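Local coordinates for protein methionine gamma-lyase (Trichomonas vaginalis, PDB 1E5F) that belongs to the Cys/Met metabolism family of pyridoxal-5'-phosphate-dependent enzymes and holds its cofactor in pockets shared between subunits, at residues C109-T114 and P156-L161; Y152-A157 and I182-F187; T32-F37 and Y54-L59; A82-M87 and T241-S246. All coordinates share one frame; numbering follows the deposited sequence.

Overall arrangement
All four contacts are buried, but at different depths. The centre of contact 2 lies about 6 Å from the centre of the chain, that of contact 3 about 28 Å, where two other subunits pack against it. Contacts 1 and 2 share Pro156 and Ala157 and touch one cofactor, and contact 4 reaches its phosphate. Contact 3 meets the phosphate of another cofactor, held mainly by the second subunit, and touches contact 4 where Arg58 packs on Val244. The chemistry follows the place: strand pairing and carboxylates in contact 2, an aromatic ring and an amide beside the cofactor in contact 1, serine hydroxyls at the subunit interface in contact 4, and loop carbonyls in contact 3.

Contact 1: residues C109-T114 and P156-L161; sequences CLYGCT and PANPTL. With PLP (pyridoxal-5'-phosphate), chain C; SO4 (sulfate ion), chain D.
The phenol of Tyr111 and the amide of Asn158 lie side by side and point the same way, their planes only 9° apart. One face of the Tyr111 ring looks onto the cofactor PLP, whose C4A sits 3.2 Å above the plane toward the rim. On the opposite face the backbone N of Cys113 lies over the ring centre, and at the edge, near the ring plane, stands O2 of a sulfate ion, probably from the crystallisation liquor, 3.0 Å from Tyr111 CE1. Both residues extend CG away from their own backbone N (chi1 -177° for Tyr111, 178° for Asn158), which carries ring and amide out to the cofactor. Asn158 ND2 comes within 3.3 Å of Tyr111 CD1, gives a hydrogen bond of 3.1 Å to sulfate O3 and lies 3.0 Å from PLP O3. Arg373 donates to the other end of the amide, OD1, and so limits its rotation; Arg373 NH2 is also hydrogen-bonded to the sulfate.

A tyrosine over the cofactor ring is a familiar feature of this enzyme family. Here Tyr111 also occupies the N-cap position of helix 112-124, while Asn158 belongs to the loop after strand 148-154, between two prolines that each follow a cis peptide bond.

Behind the amide, the carbonyl oxygens of Leu110 and Asn158 approach to 3.0 Å. They are two acceptors, and His354 NE2 serves both, the second weakly. Farther along, Cys109 lies against the loop, its carbonyl O 3.5 Å from Ala157 CB.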
# COMPACT_ATOMS: atom_id res chain seq x y z
N CYS A 109 -14.43 -27.11 22.41
CA CYS A 109 -14.29 -27.09 20.97
C CYS A 109 -13.96 -25.66 20.56
O CYS A 109 -14.93 -24.83 20.41
CB CYS A 109 -15.51 -27.63 20.25
SG CYS A 109 -15.33 -27.72 18.44
N LEU A 110 -12.77 -25.37 20.19
CA LEU A 110 -12.14 -24.10 19.88
C LEU A 110 -11.32 -24.29 18.59
O LEU A 110 -10.85 -25.35 18.13
CB LEU A 110 -11.10 -23.90 20.99
CG LEU A 110 -11.24 -22.94 22.13
CD1 LEU A 110 -12.74 -22.65 22.40
CD2 LEU A 110 -10.64 -23.42 23.42
N TYR A 111 -11.11 -23.14 18.01
CA TYR A 111 -9.98 -23.07 17.05
C TYR A 111 -8.77 -23.83 17.64
O TYR A 111 -8.26 -23.64 18.72
CB TYR A 111 -9.74 -21.60 16.75
CG TYR A 111 -8.64 -21.43 15.74
CD1 TYR A 111 -8.50 -22.24 14.63
CD2 TYR A 111 -7.69 -20.44 15.93
CE1 TYR A 111 -7.48 -22.06 13.72
CE2 TYR A 111 -6.68 -20.23 15.00
CZ TYR A 111 -6.55 -21.02 13.90
OH TYR A 111 -5.54 -20.82 13.00
N GLY A 112 -8.06 -24.52 16.77
CA GLY A 112 -6.84 -25.21 17.21
C GLY A 112 -5.86 -24.37 18.01
O GLY A 112 -5.54 -24.75 19.13
N CYS A 113 -5.40 -23.25 17.46
CA CYS A 113 -4.46 -22.34 18.05
C CYS A 113 -4.92 -21.73 19.34
O CYS A 113 -4.14 -21.54 20.31
CB CYS A 113 -4.03 -21.27 16.96
SG CYS A 113 -3.27 -22.17 15.53
N THR A 114 -6.17 -21.42 19.53
CA THR A 114 -6.56 -20.93 20.83
C THR A 114 -6.48 -22.00 21.93
O THR A 114 -6.07 -21.83 23.11
CB THR A 114 -8.03 -20.54 20.66
OG1 THR A 114 -8.17 -19.72 19.53
CG2 THR A 114 -8.46 -19.92 21.95
N PRO A 156 -21.06 -20.25 16.44
CA PRO A 156 -20.91 -21.70 16.38
C PRO A 156 -19.47 -22.09 16.55
O PRO A 156 -18.61 -21.31 16.10
CB PRO A 156 -21.36 -22.17 15.00
CG PRO A 156 -22.22 -21.00 14.51
CD PRO A 156 -21.60 -19.74 15.17
N ALA A 157 -19.12 -23.30 17.02
CA ALA A 157 -17.72 -23.64 17.31
C ALA A 157 -16.89 -24.13 16.12
O ALA A 157 -17.38 -24.61 15.10
CB ALA A 157 -17.74 -24.75 18.36
N ASN A 158 -15.61 -23.91 16.13
CA ASN A 158 -14.64 -24.14 15.04
C ASN A 158 -13.91 -25.41 15.34
O ASN A 158 -13.33 -25.35 16.40
CB ASN A 158 -13.68 -22.92 14.94
CG ASN A 158 -12.63 -23.11 13.86
OD1 ASN A 158 -12.69 -24.12 13.08
ND2 ASN A 158 -11.66 -22.20 13.70
N PRO A 159 -14.13 -26.49 14.64
CA PRO A 159 -14.82 -26.57 13.36
C PRO A 159 -16.16 -27.27 13.28
O PRO A 159 -16.84 -27.19 12.25
CB PRO A 159 -13.77 -27.39 12.60
CG PRO A 159 -13.46 -28.51 13.60
CD PRO A 159 -13.47 -27.80 14.97
N THR A 160 -16.71 -27.92 14.31
CA THR A 160 -18.02 -28.59 14.32
C THR A 160 -19.31 -27.77 14.18
O THR A 160 -20.38 -28.28 13.82
CB THR A 160 -18.07 -29.43 15.60
OG1 THR A 160 -18.13 -28.56 16.72
CG2 THR A 160 -16.60 -30.13 15.80
N LEU A 161 -19.34 -26.44 14.41
CA LEU A 161 -20.51 -25.65 14.38
C LEU A 161 -21.48 -25.96 15.54
O LEU A 161 -22.66 -25.66 15.56
CB LEU A 161 -21.20 -25.68 13.02
CG LEU A 161 -20.21 -25.40 11.82
CD1 LEU A 161 -21.01 -25.28 10.47
CD2 LEU A 161 -19.37 -24.13 12.08
N1 PLP C . -10.66 -17.18 16.18
C2 PLP C . -11.23 -18.17 15.45
C2A PLP C . -12.62 -18.71 15.46
C3 PLP C . -10.49 -18.36 14.25
O3 PLP C . -11.04 -19.25 13.38
C4 PLP C . -9.20 -17.92 14.05
C4A PLP C . -8.53 -18.63 12.80
C5 PLP C . -8.57 -17.34 15.09
C6 PLP C . -9.32 -17.00 16.22
C5A PLP C . -7.19 -16.79 15.01
O4P PLP C . -7.19 -15.58 14.12
P PLP C . -5.84 -15.21 13.36
O1P PLP C . -5.68 -16.35 12.42
O2P PLP C . -6.22 -13.96 12.70
O3P PLP C . -4.66 -15.11 14.34
S SO4 D . -8.63 -21.38 10.32
O1 SO4 D . -8.80 -21.68 8.92
O2 SO4 D . -7.58 -22.42 10.75
O3 SO4 D . -9.78 -21.63 11.26
O4 SO4 D . -7.90 -20.11 10.73

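Contact 2: residues Y152-A157 and I182-F187; sequences YFETPA and IADNTF. With PLP (pyridoxal-5'-phosphate), chain C.
Tyr152 and Asp184 both carry CG trans to the backbone N (chi1 -176° and -178°), which sets phenol and carboxylate alongside each other, pointing the same way, with Tyr152 OH 3.6 Å from Asp184 CB. Glu154 joins them on the same face of the sheet, its extended chain running beside Asp184. A water near the plane of the Tyr152 ring ties the three together: it accepts from Tyr152 OH (2.6 Å) and donates to Glu154 OE2 and Asp184 OD2. These two carboxylate oxygens are 4.2 Å apart; Glu154 OE2 also receives the backbone N of Tyr111.

Asp184 OD2 ends 2.6 Å from the pyridine N1 of PLP. Its other oxygen, OD1, takes two donors from Thr186: the backbone N, closing an Asx turn, and OG1, on the syn side. The carboxylate is thereby fixed in its rotation.

The strands are in parallel register, with Phe153 N bonded to Ile182 O (3.2 Å) and Asp184 N to Phe153 O (2.8 Å). On the reverse face, Phe153 lays CE1 3.7 Å from Ala183 CB, while Met166 and Val169 of helix 166-174 cover it. Beyond the strands the chains diverge, and waters lie between them; one accepts from Thr155 N and another donates to Thr155 O. The Phe187 ring approaches Pro156 O obliquely.

Strand 148-154, helix 166-174 and strand 180-184 form a beta-alpha-beta crossover. An aspartate at the C-terminal end of a strand, facing the pyridine nitrogen, is characteristic of fold-type I PLP enzymes.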
# COMPACT_ATOMS: atom_id res chain seq x y z
N TYR A 152 -14.86 -18.94 28.57
CA TYR A 152 -14.62 -18.59 27.15
C TYR A 152 -15.24 -19.58 26.19
O TYR A 152 -15.11 -20.78 26.45
CB TYR A 152 -13.05 -18.67 26.87
CG TYR A 152 -12.53 -18.27 25.50
CD1 TYR A 152 -12.52 -19.14 24.41
CD2 TYR A 152 -12.15 -16.95 25.23
CE1 TYR A 152 -12.06 -18.82 23.13
CE2 TYR A 152 -11.68 -16.56 23.97
CZ TYR A 152 -11.65 -17.46 22.93
OH TYR A 152 -11.23 -17.13 21.71
N PHE A 153 -15.71 -19.14 25.04
CA PHE A 153 -16.30 -20.03 24.06
C PHE A 153 -16.48 -19.38 22.69
O PHE A 153 -16.34 -18.17 22.56
CB PHE A 153 -17.64 -20.56 24.58
CG PHE A 153 -18.64 -19.46 24.73
CD1 PHE A 153 -19.37 -18.93 23.66
CD2 PHE A 153 -18.89 -18.96 25.95
CE1 PHE A 153 -20.18 -17.85 23.85
CE2 PHE A 153 -19.75 -17.91 26.20
CZ PHE A 153 -20.42 -17.37 25.12
N GLU A 154 -16.72 -20.23 21.69
CA GLU A 154 -17.05 -19.81 20.35
C GLU A 154 -18.36 -20.46 19.97
O GLU A 154 -18.47 -21.68 20.06
CB GLU A 154 -16.12 -20.39 19.34
CG GLU A 154 -14.62 -20.25 19.54
CD GLU A 154 -13.66 -20.94 18.61
OE1 GLU A 154 -14.16 -21.59 17.65
OE2 GLU A 154 -12.41 -21.06 18.79
N THR A 155 -19.27 -19.72 19.40
CA THR A 155 -20.42 -20.29 18.81
C THR A 155 -20.77 -19.53 17.52
O THR A 155 -20.92 -18.33 17.57
CB THR A 155 -21.55 -20.35 19.82
OG1 THR A 155 -22.75 -20.86 19.20
CG2 THR A 155 -21.96 -18.94 20.31
N PRO A 156 -21.06 -20.25 16.44
CA PRO A 156 -20.91 -21.70 16.38
C PRO A 156 -19.47 -22.09 16.55
O PRO A 156 -18.61 -21.31 16.10
CB PRO A 156 -21.36 -22.17 15.00
CG PRO A 156 -22.22 -21.00 14.51
CD PRO A 156 -21.60 -19.74 15.17
N ALA A 157 -19.12 -23.30 17.02
CA ALA A 157 -17.72 -23.64 17.31
C ALA A 157 -16.89 -24.13 16.12
O ALA A 157 -17.38 -24.61 15.10
CB ALA A 157 -17.74 -24.75 18.36
N ILE A 182 -16.30 -14.24 27.61
CA ILE A 182 -15.58 -13.84 26.39
C ILE A 182 -16.11 -14.70 25.30
O ILE A 182 -16.00 -15.94 25.43
CB ILE A 182 -14.02 -13.97 26.47
CG1 ILE A 182 -13.49 -13.06 27.65
CG2 ILE A 182 -13.34 -13.43 25.21
CD1 ILE A 182 -12.07 -13.10 28.04
N ALA A 183 -16.63 -14.12 24.26
CA ALA A 183 -17.16 -14.94 23.14
C ALA A 183 -16.37 -14.67 21.84
O ALA A 183 -16.06 -13.46 21.63
CB ALA A 183 -18.59 -14.56 23.04
N ASP A 184 -15.81 -15.75 21.27
CA ASP A 184 -15.14 -15.43 19.94
C ASP A 184 -16.18 -15.43 18.85
O ASP A 184 -16.83 -16.43 18.55
CB ASP A 184 -14.07 -16.46 19.68
CG ASP A 184 -13.27 -16.24 18.39
OD1 ASP A 184 -13.82 -15.71 17.43
OD2 ASP A 184 -12.22 -16.93 18.22
N ASN A 185 -16.57 -14.28 18.26
CA ASN A 185 -17.68 -14.08 17.36
C ASN A 185 -17.30 -14.13 15.93
O ASN A 185 -17.93 -13.66 14.99
CB ASN A 185 -18.36 -12.71 17.74
CG ASN A 185 -19.75 -12.49 17.14
OD1 ASN A 185 -20.53 -13.49 17.01
ND2 ASN A 185 -20.19 -11.29 16.73
N THR A 186 -16.14 -14.75 15.65
CA THR A 186 -15.58 -14.68 14.28
C THR A 186 -16.51 -15.22 13.20
O THR A 186 -16.74 -14.58 12.20
CB THR A 186 -14.26 -15.45 14.26
OG1 THR A 186 -13.25 -14.85 15.12
CG2 THR A 186 -13.63 -15.57 12.89
N PHE A 187 -17.06 -16.39 13.45
CA PHE A 187 -17.88 -17.11 12.48
C PHE A 187 -19.21 -16.45 12.27
O PHE A 187 -19.64 -16.52 11.13
CB PHE A 187 -18.18 -18.53 12.98
CG PHE A 187 -17.10 -19.53 12.75
CD1 PHE A 187 -15.79 -19.13 12.51
CD2 PHE A 187 -17.42 -20.90 12.84
CE1 PHE A 187 -14.88 -20.12 12.18
CE2 PHE A 187 -16.49 -21.87 12.60
CZ PHE A 187 -15.21 -21.48 12.18
N1 PLP C . -10.66 -17.18 16.18
C2 PLP C . -11.23 -18.17 15.45
C2A PLP C . -12.62 -18.71 15.46
C3 PLP C . -10.49 -18.36 14.25
O3 PLP C . -11.04 -19.25 13.38
C4 PLP C . -9.20 -17.92 14.05
C4A PLP C . -8.53 -18.63 12.80
C5 PLP C . -8.57 -17.34 15.09
C6 PLP C . -9.32 -17.00 16.22
C5A PLP C . -7.19 -16.79 15.01
O4P PLP C . -7.19 -15.58 14.12
P PLP C . -5.84 -15.21 13.36
O1P PLP C . -5.68 -16.35 12.42
O2P PLP C . -6.22 -13.96 12.70
O3P PLP C . -4.66 -15.11 14.34
O HOH W 1 -11.03 -18.84 19.71
O HOH W 2 -21.36 -15.84 18.45
O HOH W 3 -19.35 -16.87 20.00
O HOH W 4 -18.88 -17.02 15.92

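Contact 3: residues T32-F37 and Y54-L59; sequences TSTFVF and YIYTRL. With PLP (pyridoxal-5'-phosphate), chain H.
Tyr54 sets CB, and not its ring, squarely over the face of Phe35: the carbon stands 3.5 Å from the ring centroid and 10° off the normal, a well-centred CH-pi contact. Beyond CB the phenol departs, its plane 37° from that of Phe35, and its OH bonds Ser65. At the edge of the Phe35 ring, in its plane, lies Ile55 O.

Thr57 grips two successive carbonyls of the facing loop. Its OG1, anti to its own carbonyl carbon (chi1 -70°), donates to Thr32 O at 2.8 Å in the carbonyl plane, and also meets Asn61 ND2. Its backbone N donates almost straight to Ser33 O at 2.7 Å. Farther on, Phe35 N makes a weak bond to Ile55 O, and a water donates to both Phe35 O and Ile55 O, a second link. Phe37 closes this end with CZ 4.0 Å from Ile55 CG2.

Two loops joined by a single backbone bridge, Thr34 with Tyr56, bring Arg58 to a PLP phosphate held chiefly by the second subunit. Arg58 NE donates to O3P (2.8 Å) and NH2 nearly straight to O1P. Phosphate ligands lent by a neighbouring subunit are a hallmark of this family's dimeric active site.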
# COMPACT_ATOMS: atom_id res chain seq x y z
N THR A 32 2.41 6.11 9.58
CA THR A 32 3.37 6.95 10.30
C THR A 32 3.56 6.24 11.63
O THR A 32 2.49 5.89 12.16
CB THR A 32 2.69 8.33 10.56
OG1 THR A 32 3.73 9.15 11.16
CG2 THR A 32 1.44 8.44 11.48
N SER A 33 4.73 6.03 12.13
CA SER A 33 5.05 5.48 13.42
C SER A 33 4.82 6.48 14.57
O SER A 33 4.43 6.05 15.72
CB SER A 33 6.51 4.95 13.44
OG SER A 33 7.46 6.05 13.48
N THR A 34 4.95 7.80 14.24
CA THR A 34 4.90 8.69 15.44
C THR A 34 4.31 10.00 15.05
O THR A 34 3.92 10.19 13.88
CB THR A 34 6.36 8.93 15.92
OG1 THR A 34 6.34 9.67 17.10
CG2 THR A 34 7.20 9.83 15.03
N PHE A 35 3.95 10.85 16.00
CA PHE A 35 3.17 12.04 15.90
C PHE A 35 3.87 13.22 16.53
O PHE A 35 4.44 13.09 17.62
CB PHE A 35 1.86 11.78 16.71
CG PHE A 35 1.09 10.73 15.89
CD1 PHE A 35 1.33 9.34 16.11
CD2 PHE A 35 0.23 11.12 14.93
CE1 PHE A 35 0.60 8.46 15.31
CE2 PHE A 35 -0.52 10.18 14.17
CZ PHE A 35 -0.31 8.82 14.36
N VAL A 36 3.82 14.33 15.87
CA VAL A 36 4.58 15.51 16.34
C VAL A 36 3.86 16.29 17.41
O VAL A 36 2.75 16.62 17.15
CB VAL A 36 4.87 16.42 15.12
CG1 VAL A 36 5.44 17.78 15.49
CG2 VAL A 36 5.73 15.56 14.16
N PHE A 37 4.53 16.59 18.53
CA PHE A 37 3.84 17.42 19.51
C PHE A 37 3.98 18.83 19.03
O PHE A 37 5.08 19.28 18.67
CB PHE A 37 4.37 17.20 20.88
CG PHE A 37 4.21 15.74 21.33
CD1 PHE A 37 3.01 15.11 21.25
CD2 PHE A 37 5.33 15.07 21.75
CE1 PHE A 37 2.88 13.77 21.70
CE2 PHE A 37 5.19 13.73 22.17
CZ PHE A 37 3.95 13.02 22.16
N TYR A 54 -2.61 11.91 19.52
CA TYR A 54 -1.83 10.74 19.18
C TYR A 54 -0.38 10.94 19.54
O TYR A 54 0.13 12.06 19.83
CB TYR A 54 -1.96 10.30 17.71
CG TYR A 54 -3.39 9.80 17.44
CD1 TYR A 54 -3.68 8.43 17.63
CD2 TYR A 54 -4.42 10.66 17.13
CE1 TYR A 54 -4.93 7.97 17.49
CE2 TYR A 54 -5.73 10.20 16.94
CZ TYR A 54 -5.96 8.83 17.12
OH TYR A 54 -7.23 8.38 16.98
N ILE A 55 0.25 9.79 19.73
CA ILE A 55 1.64 9.79 20.20
C ILE A 55 2.48 8.91 19.32
O ILE A 55 3.56 9.32 18.95
CB ILE A 55 1.70 9.16 21.65
CG1 ILE A 55 0.78 9.98 22.60
CG2 ILE A 55 3.12 9.13 22.18
CD1 ILE A 55 0.73 9.22 23.97
N TYR A 56 2.07 7.64 19.29
CA TYR A 56 2.95 6.63 18.71
C TYR A 56 2.10 5.44 18.26
O TYR A 56 1.23 5.06 19.05
CB TYR A 56 3.97 6.17 19.76
CG TYR A 56 5.06 5.23 19.38
CD1 TYR A 56 6.06 5.64 18.47
CD2 TYR A 56 4.97 3.86 19.66
CE1 TYR A 56 7.09 4.82 18.05
CE2 TYR A 56 5.94 3.01 19.17
CZ TYR A 56 7.03 3.48 18.48
OH TYR A 56 8.11 2.61 18.16
N THR A 57 2.32 4.97 17.01
CA THR A 57 1.39 3.89 16.53
C THR A 57 1.26 2.60 17.31
O THR A 57 0.19 1.94 17.22
CB THR A 57 1.63 3.68 15.01
OG1 THR A 57 1.13 4.88 14.33
CG2 THR A 57 0.94 2.42 14.46
N ARG A 58 2.13 2.24 18.25
CA ARG A 58 1.93 1.06 19.07
C ARG A 58 0.80 1.46 20.01
O ARG A 58 0.13 0.58 20.47
CB ARG A 58 3.22 0.64 19.81
CG ARG A 58 2.84 -0.53 20.82
CD ARG A 58 4.05 -1.51 21.16
NE ARG A 58 5.28 -0.71 21.22
CZ ARG A 58 5.67 0.03 22.28
NH1 ARG A 58 5.00 0.10 23.44
NH2 ARG A 58 6.76 0.81 22.16
N LEU A 59 0.65 2.72 20.39
CA LEU A 59 -0.34 3.14 21.36
C LEU A 59 -1.68 3.60 20.78
O LEU A 59 -2.65 3.73 21.58
CB LEU A 59 0.19 4.35 22.15
CG LEU A 59 1.67 4.31 22.61
CD1 LEU A 59 2.00 5.59 23.45
CD2 LEU A 59 2.03 3.03 23.38
N1 PLP H . 13.62 -1.27 22.03
C2 PLP H . 14.22 -0.10 21.91
C2A PLP H . 15.63 0.05 22.41
C3 PLP H . 13.36 0.96 21.61
O3 PLP H . 13.88 2.23 21.82
C4 PLP H . 12.00 0.77 21.41
C4A PLP H . 11.07 2.04 21.52
C5 PLP H . 11.49 -0.48 21.41
C6 PLP H . 12.35 -1.52 21.73
C5A PLP H . 10.04 -0.88 21.24
O4P PLP H . 9.91 -1.13 19.80
P PLP H . 8.45 -0.70 19.21
O1P PLP H . 8.21 0.68 19.66
O2P PLP H . 8.56 -1.03 17.77
O3P PLP H . 7.48 -1.70 19.87
O HOH W 5 5.42 11.44 19.63

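Contact 4: residues A82-M87 and T241-S246; sequences ATSSGM and TGSVIS. With PLP (pyridoxal-5'-phosphate), chain C; GOL (glycerol), chain G.
Ile245 lays CB, CG1 and CD1 along the end of strand 79-83: CB lies 3.6 Å from Thr83 O, CG1 passes alongside the same oxygen, and CD1 ends 3.6 Å from it. The branch CG2 turns instead to Ala82 CB, at 4.1 Å, and to O1 of a glycerol, probably from the crystallisation liquor. In this crystal that hydroxyl links the two backbones, donating to Ala82 O (2.8 Å) and accepting from Ile245 N (2.9 Å).

The direct polar link is made by Ser243, at the centre of an inverse gamma turn. Its OG, swung away from its own backbone N (chi1 -167°), accepts a rather bent bond from Ser84 N at 3.2 Å and meets Gly242 O of the second subunit. Ser84 OG likewise faces Ser84 OG of the second subunit.

Ahead of the helix, Ser85 OG caps Gly88 N and also bonds Gly242 O of the second subunit. The turn presents Gly86 N and Met87 N to O2P and O3P of the PLP phosphate, where Gly86 leaves room for the ester oxygen. A phosphate held at the amino end of the helix after the first sheet strand is typical of PLP-dependent enzymes of this fold.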
# COMPACT_ATOMS: atom_id res chain seq x y z
N ALA A 82 -8.01 -2.97 18.01
CA ALA A 82 -7.63 -3.80 16.87
C ALA A 82 -6.25 -4.34 17.01
O ALA A 82 -5.47 -3.77 17.78
CB ALA A 82 -7.62 -3.02 15.54
N THR A 83 -5.97 -5.51 16.47
CA THR A 83 -4.72 -6.11 16.68
C THR A 83 -4.25 -6.72 15.33
O THR A 83 -5.00 -6.69 14.37
CB THR A 83 -4.70 -7.25 17.70
OG1 THR A 83 -5.38 -8.39 17.15
CG2 THR A 83 -5.20 -6.82 19.07
N SER A 84 -3.00 -7.21 15.40
CA SER A 84 -2.38 -7.72 14.20
C SER A 84 -2.61 -9.23 14.03
O SER A 84 -2.07 -9.69 13.06
CB SER A 84 -0.92 -7.26 14.05
OG SER A 84 -0.13 -8.15 14.82
N SER A 85 -3.55 -9.87 14.69
CA SER A 85 -4.01 -11.21 14.36
C SER A 85 -5.12 -11.53 15.39
O SER A 85 -5.18 -10.92 16.46
CB SER A 85 -3.02 -12.35 14.42
OG SER A 85 -2.46 -12.42 15.77
N GLY A 86 -5.98 -12.45 14.97
CA GLY A 86 -7.01 -12.93 15.90
C GLY A 86 -6.30 -13.53 17.11
O GLY A 86 -6.81 -13.25 18.20
N MET A 87 -5.19 -14.34 16.96
CA MET A 87 -4.59 -14.82 18.19
C MET A 87 -4.20 -13.69 19.13
O MET A 87 -4.22 -13.71 20.36
CB MET A 87 -3.38 -15.73 17.80
CG MET A 87 -3.77 -17.11 17.16
SD MET A 87 -5.24 -17.84 18.09
CE MET A 87 -4.41 -18.03 19.69
N THR A 241 1.77 -8.28 24.25
CA THR A 241 1.84 -9.02 22.97
C THR A 241 2.61 -8.18 21.95
O THR A 241 3.09 -8.77 20.99
CB THR A 241 0.49 -9.34 22.40
OG1 THR A 241 -0.15 -8.14 22.14
CG2 THR A 241 -0.39 -10.16 23.35
N GLY A 242 2.45 -6.85 21.94
CA GLY A 242 3.09 -6.08 20.85
C GLY A 242 2.41 -6.41 19.55
O GLY A 242 2.98 -6.23 18.46
N SER A 243 1.11 -6.72 19.65
CA SER A 243 0.35 -7.10 18.48
C SER A 243 -0.24 -5.86 17.86
O SER A 243 -1.38 -5.52 18.06
CB SER A 243 -0.79 -8.11 18.90
OG SER A 243 -1.32 -8.69 17.69
N VAL A 244 0.58 -5.04 17.22
CA VAL A 244 0.18 -3.76 16.75
C VAL A 244 -0.24 -3.85 15.25
O VAL A 244 0.64 -4.07 14.40
CB VAL A 244 1.42 -2.85 16.91
CG1 VAL A 244 1.09 -1.53 16.24
CG2 VAL A 244 1.77 -2.62 18.37
N ILE A 245 -1.47 -3.52 14.96
CA ILE A 245 -1.93 -3.59 13.55
C ILE A 245 -1.22 -2.52 12.73
O ILE A 245 -1.06 -1.38 13.13
CB ILE A 245 -3.44 -3.55 13.43
CG1 ILE A 245 -4.01 -3.87 12.05
CG2 ILE A 245 -3.96 -2.20 13.91
CD1 ILE A 245 -5.57 -4.04 11.96
N SER A 246 -0.92 -2.81 11.53
CA SER A 246 -0.44 -1.86 10.49
C SER A 246 -1.63 -0.94 10.18
O SER A 246 -2.64 -1.45 9.74
CB SER A 246 -0.17 -2.56 9.17
OG SER A 246 0.14 -1.63 8.10
N1 PLP C . -10.66 -17.18 16.18
C2 PLP C . -11.23 -18.17 15.45
C2A PLP C . -12.62 -18.71 15.46
C3 PLP C . -10.49 -18.36 14.25
O3 PLP C . -11.04 -19.25 13.38
C4 PLP C . -9.20 -17.92 14.05
C4A PLP C . -8.53 -18.63 12.80
C5 PLP C . -8.57 -17.34 15.09
C6 PLP C . -9.32 -17.00 16.22
C5A PLP C . -7.19 -16.79 15.01
O4P PLP C . -7.19 -15.58 14.12
P PLP C . -5.84 -15.21 13.36
O1P PLP C . -5.68 -16.35 12.42
O2P PLP C . -6.22 -13.96 12.70
O3P PLP C . -4.66 -15.11 14.34
C1 GOL G . -2.38 -1.42 17.61
O1 GOL G . -2.97 -2.71 17.33
C2 GOL G . -3.46 -0.30 17.75
O2 GOL G . -2.93 1.04 17.57
C3 GOL G . -3.96 -0.26 19.24
O3 GOL G . -2.71 0.25 19.82